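5-formaminoimidazole-4-carboxamide-1-(beta)-D-ribofuranosyl 5'-monophosphate synthetase (Methanocaldococcus jannaschii, PDB 2R7L) catalyses the ATP- and formate-dependent formylation of AICAR to FAICAR, a folate-independent step of purine biosynthesis. Local coordinates at residues S26-H31 against G318-M323; F207-F212 against L296-N301; G224-Y229 against T256-V261. One frame throughout, in Å; residues are numbered along the deposited sequence.

Contact 1 of 3, residues S26-H31 against G318-M323; sequences SHTSLH and GTNSFM. With AMZ (aminoimidazole 4-carboxamide ribonucleotide), chain F.
N320 and H31 meet through their first torsions: N320 CG lies beside its backbone N, opposite the carbonyl carbon (chi1 -64°), while H31 CG is held between its own backbone N and carbonyl carbon (chi1 62°), which brings the imidazole edge up to the amide. The nitrogen end of that amide makes a hydrogen bond across the contact, N320 ND2 to H27 O at 2.8 Å and nearly straight (168°), with the donor in the carbonyl plane and the acceptor in the amide plane. Its oxygen end, N320 OD1, lies in the plane of the H31 ring at the edge, 2.9 Å from H31 CD2. T319 OG1, hydrogen-bonded to D316 O, reaches the same ring 3.0 Å from H31 NE2, and M323 SD also stands at the edge, 4.8 Å from the H31 centroid. The T28 side chain crosses that of N320 at about a right angle, its CG2 3.4 Å from N320 OD1. T28 OG1 shares a 3.0 Å hydrogen bond with H27 ND1, which would help fix the rotation of a ring whose CD2 edge is 3.5 Å from the AICAR ribose oxygen O. The contact joins the start of helix 29-38 to the 3-10 turn 318-321 of the ATP-grasp part. The buried H27 carbonyl is satisfied by N320 ND2, a bond likely to fix the loop carrying H27 against the turn carrying G318; both residues line the AICAR pocket.

Contact 2 of 3, residues F207-F212 against L296-N301; sequences FCIHYF and LQSLCN. With ATP (adenosine-5'-triphosphate), chain E.
S298 grips F207 O twice: its backbone N donates at 3.1 Å from above the carbonyl plane, and S298 OG donates at 2.8 Å to F207 O within that plane. F207 N returns a bond to S298 O, and two residues along I209 N reaches L296 O at 2.8 Å, almost straight at 172°, with L296 N answering to I209 O. These are the hydrogen-bonded pairs of an antiparallel register, strand directions 152° apart, in the five-stranded antiparallel sheet of the ATP-grasp part, where strand 205-214 lies between 219-230 and 292-300. C208 and Q297 form the non-hydrogen-bonded pair between them, C208 SG lying 4.1 Å from Q297 CG on the sheet face that carries ATP. From there Q297, extended beyond CG, sends NE2 to the beta-phosphate oxygen O1B of ATP at 2.9 Å; it is also a predicted magnesium ligand, beside E310. On the other face, the edge of the F207 ring meets C300, with F207 CE2 3.8 Å from C300 CB, and T256 of the third subunit packs on both residues. Further along, Y211 CE2 touches L296 CG at 3.8 Å, approaching obliquely; Y211 OH is held by V271 O, and its ring meets that of F294 with the planes nearly parallel.

Contact 3 of 3, residues G224-Y229 against T256-V261; sequences GMDKRY and TGNIPV. With AMZ (aminoimidazole 4-carboxamide ribonucleotide), chain F; ATP (adenosine-5'-triphosphate), chain E.
Y229 faces both T256 and G257, a classic beta bulge in the antiparallel pairing of strands 219-230 and 253-263, where the ATP-grasp sheet runs on into the second subunit. Y229 O is satisfied twice, by T256 N in its carbonyl plane and by T256 OG1 from above it at 2.8 Å, while Y229 N donates to G257 O. K227 and I259 exchange two backbone bonds. Across the ligand face, the N258 amide reads the AICAR carboxamide with both ends: N258 ND2 donates to O5 at 2.8 Å and N258 OD1 accepts from N2 at 3.0 Å. D226 OD2 also lies 2.8 Å from N258 OD1, both acceptors and so not a hydrogen bond; the charge of R228 probably offsets their repulsion. D226 OD1 is taken by H210 NE2. R228 NH1 forms a salt bridge with D226 OD2 at 3.2 Å, using the syn lone pair, and R228 NH2 another with D316. The bends at chi2 (-58°) and chi3 bring the guanidinium edge to gamma-phosphate oxygen O2G of ATP, bonded only weakly by NE and NH2, and one face under AICAR N2. With a methionine in place of R228, D226 and D316 would probably lose their cationic mate, and the gamma-phosphate its two weak bonds. On the opposite sheet face, that of K227, I259 CD1 sits over the Y229 ring, 4.2 Å from its centroid and 28° off the normal.

Contacts 2 and 3 lie in one sheet, their strands 205-214 and 219-230 adjacent and their centres about 10 Å apart, whereas contact 1 brings the N-terminal part against it, its centre about 11 Å from that of contact 3 and about 16 Å from that of contact 2. The ligands bridge them: contact 2 bonds ATP through Q297, contact 1 lines AICAR, and contact 3 touches both. Where contacts 2 and 3 meet, Q297 NE2 packs 3.2 Å from R228 NH2 beside the triphosphate. G318 CA lies 3.3 Å from N258 OD1, joining contacts 1 and 3. H210 of contact 2 touches both others: NE2 is probably hydrogen-bonded to D226 OD1, and ND1 lies 3.5 Å from T319 CG2.

Contact 1 of 3, residues S26-H31 against G318-M323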
loop_
_atom_site.group_PDB
_atom_site.type_symbol
_atom_site.label_atom_id
_atom_site.label_comp_id
_atom_site.label_asym_id
_atom_site.label_seq_id
_atom_site.Cartn_x
_atom_site.Cartn_y
_atom_site.Cartn_z
ATOM N N SER A 26 20.072 13.812 -15.734
ATOM C CA SER A 26 20.859 12.764 -16.367
ATOM C C SER A 26 21.403 11.826 -15.307
ATOM O O SER A 26 21.206 12.050 -14.113
ATOM C CB SER A 26 22.039 13.373 -17.139
ATOM O OG SER A 26 22.706 12.374 -17.891
ATOM N N HIS A 27 22.108 10.788 -15.758
ATOM C CA HIS A 27 22.848 9.878 -14.880
ATOM C C HIS A 27 21.952 9.013 -13.992
ATOM O O HIS A 27 21.735 7.841 -14.284
ATOM C CB HIS A 27 23.853 10.638 -14.019
ATOM C CG HIS A 27 24.850 9.752 -13.343
ATOM N ND1 HIS A 27 24.756 9.408 -12.013
ATOM C CD2 HIS A 27 25.958 9.131 -13.816
ATOM C CE1 HIS A 27 25.766 8.618 -11.692
ATOM N NE2 HIS A 27 26.509 8.433 -12.769
ATOM N N THR A 28 21.454 9.602 -12.903
ATOM C CA THR A 28 20.596 8.905 -11.950
ATOM C C THR A 28 19.440 9.796 -11.483
ATOM O O THR A 28 18.778 9.497 -10.494
ATOM C CB THR A 28 21.395 8.462 -10.709
ATOM O OG1 THR A 28 22.295 9.510 -10.318
ATOM C CG2 THR A 28 22.198 7.190 -11.002
ATOM N N SER A 29 19.193 10.887 -12.200
ATOM C CA SER A 29 18.248 11.896 -11.731
ATOM C C SER A 29 16.815 11.368 -11.587
ATOM O O SER A 29 16.079 11.800 -10.703
ATOM C CB SER A 29 18.272 13.121 -12.639
ATOM O OG SER A 29 17.706 12.809 -13.897
ATOM N N LEU A 30 16.424 10.431 -12.443
ATOM C CA LEU A 30 15.045 9.924 -12.419
ATOM C C LEU A 30 14.592 9.458 -11.040
ATOM O O LEU A 30 13.488 9.789 -10.621
ATOM C CB LEU A 30 14.828 8.825 -13.452
ATOM C CG LEU A 30 14.667 9.331 -14.889
ATOM C CD1 LEU A 30 14.537 8.169 -15.860
ATOM C CD2 LEU A 30 13.484 10.255 -14.994
ATOM N N HIS A 31 15.429 8.707 -10.332
ATOM C CA HIS A 31 15.054 8.256 -8.998
ATOM C C HIS A 31 15.497 9.223 -7.910
ATOM O O HIS A 31 14.960 9.209 -6.805
ATOM C CB HIS A 31 15.509 6.818 -8.710
ATOM C CG HIS A 31 16.993 6.617 -8.746
ATOM N ND1 HIS A 31 17.804 6.859 -7.660
ATOM C CD2 HIS A 31 17.806 6.166 -9.731
ATOM C CE1 HIS A 31 19.055 6.584 -7.978
ATOM N NE2 HIS A 31 19.082 6.151 -9.225
ATOM N N GLY A 318 24.512 2.619 -11.398
ATOM C CA GLY A 318 23.869 1.319 -11.278
ATOM C C GLY A 318 22.669 1.263 -10.344
ATOM O O GLY A 318 21.937 0.263 -10.331
ATOM N N THR A 319 22.475 2.321 -9.551
ATOM C CA THR A 319 21.309 2.428 -8.675
ATOM C C THR A 319 20.030 2.496 -9.498
ATOM O O THR A 319 18.938 2.279 -8.980
ATOM C CB THR A 319 21.372 3.660 -7.744
ATOM O OG1 THR A 319 21.685 4.824 -8.515
ATOM C CG2 THR A 319 22.430 3.481 -6.660
ATOM N N ASN A 320 20.171 2.784 -10.787
ATOM C CA ASN A 320 19.027 2.794 -11.681
ATOM C C ASN A 320 18.363 1.419 -11.801
ATOM O O ASN A 320 17.183 1.327 -12.119
ATOM C CB ASN A 320 19.411 3.349 -13.057
ATOM C CG ASN A 320 19.837 4.808 -12.998
ATOM O OD1 ASN A 320 19.400 5.559 -12.123
ATOM N ND2 ASN A 320 20.698 5.215 -13.927
ATOM N N SER A 321 19.108 0.351 -11.521
ATOM C CA SER A 321 18.546 -0.992 -11.611
ATOM C C SER A 321 17.450 -1.251 -10.564
ATOM O O SER A 321 16.602 -2.120 -10.768
ATOM C CB SER A 321 19.644 -2.068 -11.517
ATOM O OG SER A 321 20.326 -1.979 -10.280
ATOM N N PHE A 322 17.479 -0.518 -9.445
ATOM C CA PHE A 322 16.414 -0.617 -8.434
ATOM C C PHE A 322 15.658 0.695 -8.163
ATOM O O PHE A 322 15.521 1.120 -7.013
ATOM C CB PHE A 322 16.902 -1.283 -7.132
ATOM C CG PHE A 322 18.057 -0.582 -6.459
ATOM C CD1 PHE A 322 19.338 -0.634 -6.993
ATOM C CD2 PHE A 322 17.866 0.104 -5.270
ATOM C CE1 PHE A 322 20.399 -0.000 -6.369
ATOM C CE2 PHE A 322 18.919 0.745 -4.646
ATOM C CZ PHE A 322 20.194 0.689 -5.194
ATOM N N MET A 323 15.161 1.335 -9.216
ATOM C CA MET A 323 14.373 2.558 -9.038
ATOM C C MET A 323 13.013 2.256 -8.385
ATOM O O MET A 323 12.405 3.127 -7.776
ATOM C CB MET A 323 14.190 3.307 -10.368
ATOM C CG MET A 323 15.481 3.882 -10.937
ATOM S SD MET A 323 15.269 5.109 -12.242
ATOM C CE MET A 323 14.594 4.126 -13.578
HETATM O O5 AMZ F . 24.441 2.940 -15.680
HETATM C C6 AMZ F . 25.582 3.100 -15.240
HETATM N N2 AMZ F . 26.249 2.193 -14.532
HETATM C C3A AMZ F . 26.337 4.393 -15.501
HETATM C C7A AMZ F . 27.654 4.669 -15.177
HETATM N N3 AMZ F . 28.526 3.866 -14.566
HETATM N N1 AMZ F . 25.830 5.458 -16.110
HETATM C C5 AMZ F . 26.801 6.381 -16.159
HETATM N N AMZ F . 27.911 5.897 -15.591
HETATM C C1 AMZ F . 29.199 6.615 -15.437
HETATM C C2 AMZ F . 30.121 6.446 -16.644
HETATM C C3 AMZ F . 29.944 7.743 -17.411
HETATM O O2 AMZ F . 31.188 8.117 -18.000
HETATM O O1 AMZ F . 31.464 6.347 -16.156
HETATM O O AMZ F . 28.829 8.002 -15.368
HETATM C C AMZ F . 29.615 8.743 -16.306
HETATM C C4 AMZ F . 28.726 9.895 -16.815
HETATM O O3 AMZ F . 27.533 9.375 -17.392
HETATM P P AMZ F . 26.988 9.985 -18.746
HETATM O OP1 AMZ F . 26.537 11.398 -18.655
HETATM O O4 AMZ F . 28.158 9.842 -19.839
HETATM O OP2 AMZ F . 25.782 9.026 -19.249
#

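Contact 2 of 3, residues F207-F212 against L296-N301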
loop_
_atom_site.group_PDB
_atom_site.type_symbol
_atom_site.label_atom_id
_atom_site.label_comp_id
_atom_site.label_asym_id
_atom_site.label_seq_id
_atom_site.Cartn_x
_atom_site.Cartn_y
_atom_site.Cartn_z
ATOM N N PHE A 207 29.840 -7.463 -9.033
ATOM C CA PHE A 207 28.872 -6.934 -8.081
ATOM C C PHE A 207 29.250 -5.493 -7.820
ATOM O O PHE A 207 30.255 -5.230 -7.171
ATOM C CB PHE A 207 28.952 -7.697 -6.760
ATOM C CG PHE A 207 28.535 -9.135 -6.863
ATOM C CD1 PHE A 207 27.202 -9.493 -6.746
ATOM C CD2 PHE A 207 29.482 -10.135 -7.061
ATOM C CE1 PHE A 207 26.812 -10.822 -6.830
ATOM C CE2 PHE A 207 29.101 -11.459 -7.151
ATOM C CZ PHE A 207 27.752 -11.802 -7.039
ATOM N N CYS A 208 28.471 -4.565 -8.369
ATOM C CA CYS A 208 28.593 -3.165 -8.005
ATOM C C CYS A 208 27.675 -2.932 -6.808
ATOM O O CYS A 208 26.454 -2.962 -6.927
ATOM C CB CYS A 208 28.231 -2.258 -9.182
ATOM S SG CYS A 208 29.177 -2.616 -10.716
ATOM N N ILE A 209 28.283 -2.730 -5.645
ATOM C CA ILE A 209 27.559 -2.688 -4.382
ATOM C C ILE A 209 27.271 -1.252 -3.958
ATOM O O ILE A 209 28.186 -0.437 -3.786
ATOM C CB ILE A 209 28.353 -3.424 -3.286
ATOM C CG1 ILE A 209 28.685 -4.847 -3.762
ATOM C CG2 ILE A 209 27.565 -3.454 -1.986
ATOM C CD1 ILE A 209 29.877 -5.493 -3.064
ATOM N N HIS A 210 25.989 -0.940 -3.806
ATOM C CA HIS A 210 25.589 0.422 -3.482
ATOM C C HIS A 210 25.292 0.568 -1.990
ATOM O O HIS A 210 24.351 -0.035 -1.459
ATOM C CB HIS A 210 24.416 0.858 -4.361
ATOM C CG HIS A 210 24.628 0.575 -5.819
ATOM N ND1 HIS A 210 25.245 1.466 -6.670
ATOM C CD2 HIS A 210 24.319 -0.510 -6.570
ATOM C CE1 HIS A 210 25.303 0.946 -7.884
ATOM N NE2 HIS A 210 24.744 -0.250 -7.850
ATOM N N TYR A 211 26.124 1.349 -1.311
ATOM C CA TYR A 211 25.969 1.569 0.123
ATOM C C TYR A 211 25.402 2.964 0.386
ATOM O O TYR A 211 25.405 3.827 -0.491
ATOM C CB TYR A 211 27.314 1.471 0.855
ATOM C CG TYR A 211 28.112 0.194 0.691
ATOM C CD1 TYR A 211 28.145 -0.753 1.703
ATOM C CD2 TYR A 211 28.878 -0.038 -0.453
ATOM C CE1 TYR A 211 28.895 -1.910 1.578
ATOM C CE2 TYR A 211 29.626 -1.199 -0.593
ATOM C CZ TYR A 211 29.634 -2.123 0.432
ATOM O OH TYR A 211 30.362 -3.271 0.315
ATOM N N PHE A 212 24.946 3.184 1.615
ATOM C CA PHE A 212 24.574 4.515 2.074
ATOM C C PHE A 212 25.116 4.688 3.483
ATOM O O PHE A 212 24.786 3.899 4.372
ATOM C CB PHE A 212 23.050 4.697 2.081
ATOM C CG PHE A 212 22.606 6.112 2.365
ATOM C CD1 PHE A 212 22.416 7.007 1.334
ATOM C CD2 PHE A 212 22.406 6.551 3.668
ATOM C CE1 PHE A 212 22.009 8.313 1.585
ATOM C CE2 PHE A 212 22.008 7.858 3.923
ATOM C CZ PHE A 212 21.815 8.739 2.876
ATOM N N LEU A 296 31.041 0.382 -4.198
ATOM C CA LEU A 296 32.231 -0.427 -4.470
ATOM C C LEU A 296 31.964 -1.298 -5.690
ATOM O O LEU A 296 31.050 -2.129 -5.683
ATOM C CB LEU A 296 32.599 -1.310 -3.271
ATOM C CG LEU A 296 33.093 -0.577 -2.017
ATOM C CD1 LEU A 296 33.581 -1.562 -0.997
ATOM C CD2 LEU A 296 34.182 0.423 -2.352
ATOM N N GLN A 297 32.754 -1.101 -6.739
ATOM C CA GLN A 297 32.618 -1.891 -7.962
ATOM C C GLN A 297 33.607 -3.041 -7.912
ATOM O O GLN A 297 34.812 -2.841 -8.011
ATOM C CB GLN A 297 32.871 -1.022 -9.186
ATOM C CG GLN A 297 31.894 0.123 -9.311
ATOM C CD GLN A 297 32.453 1.273 -10.096
ATOM O OE1 GLN A 297 32.792 2.312 -9.530
ATOM N NE2 GLN A 297 32.567 1.099 -11.410
ATOM N N SER A 298 33.100 -4.251 -7.751
ATOM C CA SER A 298 33.972 -5.363 -7.428
ATOM C C SER A 298 33.804 -6.585 -8.322
ATOM O O SER A 298 32.872 -6.672 -9.123
ATOM C CB SER A 298 33.773 -5.757 -5.970
ATOM O OG SER A 298 32.462 -6.250 -5.760
ATOM N N LEU A 299 34.735 -7.521 -8.187
ATOM C CA LEU A 299 34.653 -8.793 -8.875
ATOM C C LEU A 299 34.893 -9.884 -7.856
ATOM O O LEU A 299 35.832 -9.813 -7.072
ATOM C CB LEU A 299 35.673 -8.875 -10.016
ATOM C CG LEU A 299 35.378 -7.972 -11.218
ATOM C CD1 LEU A 299 36.633 -7.712 -12.059
ATOM C CD2 LEU A 299 34.264 -8.560 -12.071
ATOM N N CYS A 300 34.014 -10.875 -7.845
ATOM C CA CYS A 300 34.119 -11.953 -6.883
ATOM C C CYS A 300 34.866 -13.115 -7.524
ATOM O O CYS A 300 34.381 -13.724 -8.477
ATOM C CB CYS A 300 32.730 -12.399 -6.407
ATOM S SG CYS A 300 32.792 -13.621 -5.074
ATOM N N ASN A 301 36.055 -13.411 -7.009
ATOM C CA ASN A 301 36.841 -14.499 -7.570
ATOM C C ASN A 301 36.396 -15.847 -7.024
ATOM O O ASN A 301 35.547 -15.917 -6.129
ATOM C CB ASN A 301 38.343 -14.257 -7.389
ATOM C CG ASN A 301 38.784 -14.340 -5.948
ATOM O OD1 ASN A 301 38.222 -15.091 -5.154
ATOM N ND2 ASN A 301 39.819 -13.584 -5.608
HETATM P PG ATP E . 32.090 2.948 -15.534
HETATM O O1G ATP E . 31.735 4.281 -14.914
HETATM O O2G ATP E . 31.799 1.751 -14.650
HETATM O O3G ATP E . 31.604 2.795 -16.956
HETATM P PB ATP E . 34.709 2.869 -14.411
HETATM O O1B ATP E . 33.916 2.957 -13.130
HETATM O O2B ATP E . 35.853 3.837 -14.617
HETATM O O3B ATP E . 33.707 3.000 -15.675
HETATM P PA ATP E . 36.549 0.864 -15.347
HETATM O O1A ATP E . 37.713 0.702 -14.405
HETATM O O2A ATP E . 36.651 1.681 -16.607
HETATM O O3A ATP E . 35.266 1.353 -14.483
HETATM O "O5'" ATP E . 36.088 -0.611 -15.765
HETATM C "C5'" ATP E . 35.277 -0.790 -16.914
HETATM C "C4'" ATP E . 34.989 -2.276 -17.051
HETATM O "O4'" ATP E . 36.193 -2.993 -17.347
HETATM C "C3'" ATP E . 34.460 -2.892 -15.768
HETATM O "O3'" ATP E . 33.040 -2.761 -15.655
HETATM C "C2'" ATP E . 34.898 -4.339 -15.888
HETATM O "O2'" ATP E . 33.946 -5.085 -16.644
HETATM C "C1'" ATP E . 36.196 -4.259 -16.681
HETATM N N9 ATP E . 37.313 -4.268 -15.718
HETATM C C8 ATP E . 37.816 -3.174 -15.113
HETATM N N7 ATP E . 38.826 -3.509 -14.272
HETATM C C5 ATP E . 38.991 -4.843 -14.348
HETATM C C6 ATP E . 39.895 -5.837 -13.728
HETATM N N6 ATP E . 40.845 -5.465 -12.836
HETATM N N1 ATP E . 39.723 -7.128 -14.073
HETATM C C2 ATP E . 38.775 -7.513 -14.957
HETATM N N3 ATP E . 37.930 -6.662 -15.562
HETATM C C4 ATP E . 37.980 -5.341 -15.293
#

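Contact 3 of 3, residues G224-Y229 against T256-V261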
loop_
_atom_site.group_PDB
_atom_site.type_symbol
_atom_site.label_atom_id
_atom_site.label_comp_id
_atom_site.label_asym_id
_atom_site.label_seq_id
_atom_site.Cartn_x
_atom_site.Cartn_y
_atom_site.Cartn_z
ATOM N N GLY A 224 21.611 -1.953 -2.435
ATOM C CA GLY A 224 21.419 -2.812 -3.596
ATOM C C GLY A 224 22.680 -3.097 -4.389
ATOM O O GLY A 224 23.781 -2.678 -4.007
ATOM N N MET A 225 22.514 -3.812 -5.505
ATOM C CA MET A 225 23.649 -4.255 -6.314
ATOM C C MET A 225 23.215 -4.433 -7.752
ATOM O O MET A 225 22.078 -4.850 -8.019
ATOM C CB MET A 225 24.169 -5.617 -5.824
ATOM C CG MET A 225 24.560 -5.688 -4.364
ATOM S SD MET A 225 25.159 -7.352 -3.987
ATOM C CE MET A 225 25.520 -7.204 -2.237
ATOM N N ASP A 226 24.132 -4.154 -8.671
ATOM C CA ASP A 226 23.925 -4.432 -10.090
ATOM C C ASP A 226 25.193 -5.029 -10.692
ATOM O O ASP A 226 26.279 -4.951 -10.108
ATOM C CB ASP A 226 23.558 -3.152 -10.855
ATOM C CG ASP A 226 24.735 -2.178 -10.975
ATOM O OD1 ASP A 226 25.088 -1.560 -9.949
ATOM O OD2 ASP A 226 25.296 -2.017 -12.092
ATOM N N LYS A 227 25.046 -5.637 -11.861
ATOM C CA LYS A 227 26.199 -5.980 -12.675
ATOM C C LYS A 227 26.123 -5.153 -13.949
ATOM O O LYS A 227 25.034 -4.890 -14.462
ATOM C CB LYS A 227 26.270 -7.484 -12.956
ATOM C CG LYS A 227 25.261 -8.012 -13.944
ATOM C CD LYS A 227 25.661 -9.396 -14.423
ATOM C CE LYS A 227 24.861 -9.797 -15.637
ATOM N NZ LYS A 227 25.467 -10.939 -16.358
ATOM N N ARG A 228 27.279 -4.718 -14.439
ATOM C CA ARG A 228 27.333 -3.834 -15.594
ATOM C C ARG A 228 26.932 -4.565 -16.860
ATOM O O ARG A 228 27.130 -5.776 -16.978
ATOM C CB ARG A 228 28.743 -3.274 -15.783
ATOM C CG ARG A 228 29.304 -2.547 -14.584
ATOM C CD ARG A 228 28.406 -1.396 -14.188
ATOM N NE ARG A 228 29.166 -0.300 -13.605
ATOM C CZ ARG A 228 28.704 0.517 -12.666
ATOM N NH1 ARG A 228 27.476 0.361 -12.189
ATOM N NH2 ARG A 228 29.475 1.491 -12.199
ATOM N N TYR A 229 26.380 -3.807 -17.804
ATOM C CA TYR A 229 26.016 -4.307 -19.122
ATOM C C TYR A 229 26.749 -3.383 -20.079
ATOM O O TYR A 229 26.337 -2.238 -20.299
ATOM C CB TYR A 229 24.502 -4.217 -19.317
ATOM C CG TYR A 229 23.931 -5.115 -20.379
ATOM C CD1 TYR A 229 24.470 -6.368 -20.613
ATOM C CD2 TYR A 229 22.825 -4.731 -21.121
ATOM C CE1 TYR A 229 23.951 -7.197 -21.564
ATOM C CE2 TYR A 229 22.285 -5.570 -22.080
ATOM C CZ TYR A 229 22.862 -6.799 -22.293
ATOM O OH TYR A 229 22.361 -7.652 -23.243
ATOM N N THR A 256 26.525 0.657 -20.864
ATOM C CA THR A 256 25.266 0.886 -21.565
ATOM C C THR A 256 24.023 0.622 -20.708
ATOM O O THR A 256 22.917 1.010 -21.083
ATOM C CB THR A 256 25.160 0.067 -22.868
ATOM O OG1 THR A 256 25.012 -1.328 -22.566
ATOM C CG2 THR A 256 26.387 0.282 -23.730
ATOM N N GLY A 257 24.197 -0.033 -19.568
ATOM C CA GLY A 257 23.052 -0.419 -18.757
ATOM C C GLY A 257 23.429 -1.317 -17.608
ATOM O O GLY A 257 24.609 -1.609 -17.402
ATOM N N ASN A 258 22.423 -1.756 -16.855
ATOM C CA ASN A 258 22.655 -2.517 -15.642
ATOM C C ASN A 258 21.632 -3.631 -15.474
ATOM O O ASN A 258 20.496 -3.527 -15.916
ATOM C CB ASN A 258 22.639 -1.601 -14.406
ATOM C CG ASN A 258 23.451 -0.326 -14.604
ATOM O OD1 ASN A 258 24.570 -0.200 -14.100
ATOM N ND2 ASN A 258 22.888 0.625 -15.337
ATOM N N ILE A 259 22.060 -4.695 -14.814
ATOM C CA ILE A 259 21.238 -5.864 -14.591
ATOM C C ILE A 259 21.243 -6.087 -13.081
ATOM O O ILE A 259 22.281 -5.930 -12.448
ATOM C CB ILE A 259 21.854 -7.056 -15.337
ATOM C CG1 ILE A 259 21.835 -6.793 -16.855
ATOM C CG2 ILE A 259 21.162 -8.361 -14.998
ATOM C CD1 ILE A 259 22.677 -7.772 -17.661
ATOM N N PRO A 260 20.074 -6.386 -12.493
ATOM C CA PRO A 260 20.006 -6.668 -11.059
ATOM C C PRO A 260 20.661 -7.994 -10.702
ATOM O O PRO A 260 20.623 -8.935 -11.486
ATOM C CB PRO A 260 18.502 -6.731 -10.773
ATOM C CG PRO A 260 17.852 -6.990 -12.098
ATOM C CD PRO A 260 18.750 -6.421 -13.146
ATOM N N VAL A 261 21.250 -8.056 -9.511
ATOM C CA VAL A 261 21.886 -9.261 -9.021
ATOM C C VAL A 261 21.844 -9.213 -7.500
ATOM O O VAL A 261 21.761 -8.138 -6.913
ATOM C CB VAL A 261 23.367 -9.351 -9.513
ATOM C CG1 VAL A 261 24.234 -8.269 -8.850
ATOM C CG2 VAL A 261 23.942 -10.733 -9.245
HETATM O O5 AMZ F . 24.441 2.940 -15.680
HETATM C C6 AMZ F . 25.582 3.100 -15.240
HETATM N N2 AMZ F . 26.249 2.193 -14.532
HETATM C C3A AMZ F . 26.337 4.393 -15.501
HETATM C C7A AMZ F . 27.654 4.669 -15.177
HETATM N N3 AMZ F . 28.526 3.866 -14.566
HETATM N N1 AMZ F . 25.830 5.458 -16.110
HETATM C C5 AMZ F . 26.801 6.381 -16.159
HETATM N N AMZ F . 27.911 5.897 -15.591
HETATM C C1 AMZ F . 29.199 6.615 -15.437
HETATM C C2 AMZ F . 30.121 6.446 -16.644
HETATM C C3 AMZ F . 29.944 7.743 -17.411
HETATM O O2 AMZ F . 31.188 8.117 -18.000
HETATM O O1 AMZ F . 31.464 6.347 -16.156
HETATM O O AMZ F . 28.829 8.002 -15.368
HETATM C C AMZ F . 29.615 8.743 -16.306
HETATM C C4 AMZ F . 28.726 9.895 -16.815
HETATM O O3 AMZ F . 27.533 9.375 -17.392
HETATM P P AMZ F . 26.988 9.985 -18.746
HETATM O OP1 AMZ F . 26.537 11.398 -18.655
HETATM O O4 AMZ F . 28.158 9.842 -19.839
HETATM O OP2 AMZ F . 25.782 9.026 -19.249
HETATM P PG ATP E . 32.090 2.948 -15.534
HETATM O O1G ATP E . 31.735 4.281 -14.914
HETATM O O2G ATP E . 31.799 1.751 -14.650
HETATM O O3G ATP E . 31.604 2.795 -16.956
HETATM P PB ATP E . 34.709 2.869 -14.411
HETATM O O1B ATP E . 33.916 2.957 -13.130
HETATM O O2B ATP E . 35.853 3.837 -14.617
HETATM O O3B ATP E . 33.707 3.000 -15.675
HETATM P PA ATP E . 36.549 0.864 -15.347
HETATM O O1A ATP E . 37.713 0.702 -14.405
HETATM O O2A ATP E . 36.651 1.681 -16.607
HETATM O O3A ATP E . 35.266 1.353 -14.483
HETATM O "O5'" ATP E . 36.088 -0.611 -15.765
HETATM C "C5'" ATP E . 35.277 -0.790 -16.914
HETATM C "C4'" ATP E . 34.989 -2.276 -17.051
HETATM O "O4'" ATP E . 36.193 -2.993 -17.347
HETATM C "C3'" ATP E . 34.460 -2.892 -15.768
HETATM O "O3'" ATP E . 33.040 -2.761 -15.655
HETATM C "C2'" ATP E . 34.898 -4.339 -15.888
HETATM O "O2'" ATP E . 33.946 -5.085 -16.644
HETATM C "C1'" ATP E . 36.196 -4.259 -16.681
HETATM N N9 ATP E . 37.313 -4.268 -15.718
HETATM C C8 ATP E . 37.816 -3.174 -15.113
HETATM N N7 ATP E . 38.826 -3.509 -14.272
HETATM C C5 ATP E . 38.991 -4.843 -14.348
HETATM C C6 ATP E . 39.895 -5.837 -13.728
HETATM N N6 ATP E . 40.845 -5.465 -12.836
HETATM N N1 ATP E . 39.723 -7.128 -14.073
HETATM C C2 ATP E . 38.775 -7.513 -14.957
HETATM N N3 ATP E . 37.930 -6.662 -15.562
HETATM C C4 ATP E . 37.980 -5.341 -15.293
#